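Local coordinates for condensin complex subunit 3 (Schizosaccharomyces pombe, PDB 5OQR), which serves as a regulatory subunit of the condensin complex, which is required to convert interphase chromatin into condensed, mitotic-like chromosomes, at residues L737-D742 with A774-M779. Sequence-based numbering, arbitrary orientation.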
loop_
_atom_site.group_PDB
_atom_site.type_symbol
_atom_site.label_atom_id
_atom_site.label_comp_id
_atom_site.label_asym_id
_atom_site.label_seq_id
_atom_site.Cartn_x
_atom_site.Cartn_y
_atom_site.Cartn_z
ATOM N N LEU A 737 2.221 -0.841 -28.954
ATOM C CA LEU A 737 3.304 0.127 -28.878
ATOM C C LEU A 737 2.770 1.543 -29.050
ATOM O O LEU A 737 1.773 1.781 -29.734
ATOM C CB LEU A 737 4.357 -0.165 -29.945
ATOM C CG LEU A 737 5.063 -1.517 -29.858
ATOM C CD1 LEU A 737 5.937 -1.735 -31.081
ATOM C CD2 LEU A 737 5.891 -1.612 -28.593
ATOM N N LYS A 738 3.446 2.485 -28.408
ATOM C CA LYS A 738 3.131 3.906 -28.500
ATOM C C LYS A 738 4.246 4.559 -29.309
ATOM O O LYS A 738 5.280 4.953 -28.767
ATOM C CB LYS A 738 3.002 4.537 -27.124
ATOM C CG LYS A 738 1.620 4.398 -26.499
ATOM C CD LYS A 738 1.434 5.377 -25.351
ATOM C CE LYS A 738 1.252 6.810 -25.847
ATOM N NZ LYS A 738 1.649 7.812 -24.820
ATOM N N ILE A 739 4.027 4.671 -30.611
ATOM C CA ILE A 739 5.007 5.237 -31.531
ATOM C C ILE A 739 4.628 6.694 -31.771
ATOM O O ILE A 739 3.516 6.955 -32.247
ATOM C CB ILE A 739 5.050 4.455 -32.852
ATOM C CG1 ILE A 739 5.129 2.949 -32.579
ATOM C CG2 ILE A 739 6.228 4.907 -33.698
ATOM C CD1 ILE A 739 6.337 2.516 -31.772
ATOM N N PRO A 740 5.484 7.658 -31.442
ATOM C CA PRO A 740 5.171 9.050 -31.776
ATOM C C PRO A 740 5.231 9.285 -33.278
ATOM O O PRO A 740 5.803 8.505 -34.041
ATOM C CB PRO A 740 6.248 9.851 -31.039
ATOM C CG PRO A 740 7.341 8.887 -30.784
ATOM C CD PRO A 740 6.701 7.553 -30.622
ATOM N N THR A 741 4.620 10.391 -33.696
ATOM C CA THR A 741 4.496 10.727 -35.107
ATOM C C THR A 741 5.458 11.822 -35.548
ATOM O O THR A 741 5.410 12.235 -36.710
ATOM C CB THR A 741 3.061 11.161 -35.417
ATOM O OG1 THR A 741 2.773 12.386 -34.735
ATOM C CG2 THR A 741 2.070 10.095 -34.974
ATOM N N ASP A 742 6.325 12.299 -34.657
ATOM C CA ASP A 742 7.242 13.389 -34.961
ATOM C C ASP A 742 8.692 12.933 -35.044
ATOM O O ASP A 742 9.594 13.775 -35.055
ATOM C CB ASP A 742 7.107 14.495 -33.914
ATOM C CG ASP A 742 7.536 14.044 -32.530
ATOM O OD1 ASP A 742 7.460 12.831 -32.249
ATOM O OD2 ASP A 742 7.948 14.904 -31.722
ATOM N N ALA A 774 0.011 -5.418 -41.092
ATOM C CA ALA A 774 -0.358 -4.488 -42.153
ATOM C C ALA A 774 -0.670 -3.108 -41.591
ATOM O O ALA A 774 -0.244 -2.092 -42.148
ATOM C CB ALA A 774 -1.554 -5.031 -42.931
ATOM N N LYS A 775 -1.414 -3.053 -40.488
ATOM C CA LYS A 775 -1.723 -1.767 -39.875
ATOM C C LYS A 775 -0.467 -1.087 -39.349
ATOM O O LYS A 775 -0.364 0.144 -39.392
ATOM C CB LYS A 775 -2.737 -1.964 -38.755
ATOM C CG LYS A 775 -3.558 -0.729 -38.431
ATOM C CD LYS A 775 -4.640 -1.037 -37.407
ATOM C CE LYS A 775 -5.722 -1.946 -37.979
ATOM N NZ LYS A 775 -5.950 -3.143 -37.123
ATOM N N PHE A 776 0.494 -1.867 -38.851
ATOM C CA PHE A 776 1.754 -1.299 -38.392
ATOM C C PHE A 776 2.592 -0.809 -39.566
ATOM O O PHE A 776 3.175 0.280 -39.509
ATOM C CB PHE A 776 2.522 -2.343 -37.581
ATOM C CG PHE A 776 3.676 -1.783 -36.808
ATOM C CD1 PHE A 776 3.488 -1.269 -35.538
ATOM C CD2 PHE A 776 4.949 -1.775 -37.346
ATOM C CE1 PHE A 776 4.546 -0.753 -34.822
ATOM C CE2 PHE A 776 6.011 -1.261 -36.635
ATOM C CZ PHE A 776 5.811 -0.751 -35.370
ATOM N N GLU A 777 2.657 -1.597 -40.641
ATOM C CA GLU A 777 3.445 -1.203 -41.803
ATOM C C GLU A 777 2.904 0.076 -42.429
ATOM O O GLU A 777 3.675 0.920 -42.897
ATOM C CB GLU A 777 3.460 -2.337 -42.825
ATOM C CG GLU A 777 4.474 -2.158 -43.930
ATOM C CD GLU A 777 4.596 -3.389 -44.803
ATOM O OE1 GLU A 777 5.308 -3.330 -45.826
ATOM O OE2 GLU A 777 3.977 -4.419 -44.462
ATOM N N ARG A 778 1.580 0.239 -42.444
ATOM C CA ARG A 778 0.996 1.452 -43.003
ATOM C C ARG A 778 1.181 2.645 -42.075
ATOM O O ARG A 778 1.320 3.777 -42.549
ATOM C CB ARG A 778 -0.486 1.232 -43.302
ATOM C CG ARG A 778 -0.741 0.467 -44.589
ATOM C CD ARG A 778 -2.206 0.504 -44.974
ATOM N NE ARG A 778 -3.040 -0.238 -44.034
ATOM C CZ ARG A 778 -3.384 -1.514 -44.171
ATOM N NH1 ARG A 778 -2.972 -2.217 -45.219
ATOM N NH2 ARG A 778 -4.149 -2.093 -43.255
ATOM N N MET A 779 1.186 2.418 -40.761
ATOM C CA MET A 779 1.496 3.497 -39.831
ATOM C C MET A 779 2.886 4.061 -40.098
ATOM O O MET A 779 3.077 5.282 -40.108
ATOM C CB MET A 779 1.377 2.991 -38.395
ATOM C CG MET A 779 1.882 3.961 -37.331
ATOM S SD MET A 779 3.648 3.819 -36.972
ATOM C CE MET A 779 3.724 2.186 -36.247
#
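L737 and F776 bring the two backbones closest, yet their CA atoms remain 9.7 Å apart, a gap spanned by side chains alone. Segment 737-742 is an irregular linker, extended through P740 and then turning at T741 and D742, that leads from helix 725-736 to helix 745-759 of this alpha-solenoid; the segment itself falls in the ninth HEAT repeat. Segment 774-779 is a piece of helix 767-785 near the C-terminus. The pairing, small and partly buried, illustrates how a helical-repeat protein can pack the apolar side of an inter-helix linker against a helix: L737 and I739 turn toward helix 767-785, and no hydrogen bond ties the two segments together. These two residues, two positions apart, meet F776 and M779, which lie one helical turn apart.

F776 is the buried member of the four. With its CG anti to the backbone N (chi1 -167°), the ring reaches out from the helix toward the linker. L737 CD1 approaches F776 CE1 obliquely, at 4.1 Å, and I739 CG1 comes to the same ring carbon at a looser 4.4 Å. M779 also begins anti to its N but then bends at chi2 and chi3, folding its methyl back over one face of the F776 ring, 3.4 Å above the plane and displaced toward the rim.

Neighbouring helices add further packing: L737 touches L710 and A711, I739 touches H707, L708 and Y748, and F776 touches T751. Two hydrogen bonds tie the linker backbone to the flanking helices, K738 N to H707 ND1 and P740 O to Y748 OH.

I739 thus sits where the groups converge; its side chain crosses that of M779 at about a right angle, with CG1 4.0 Å from M779 CE.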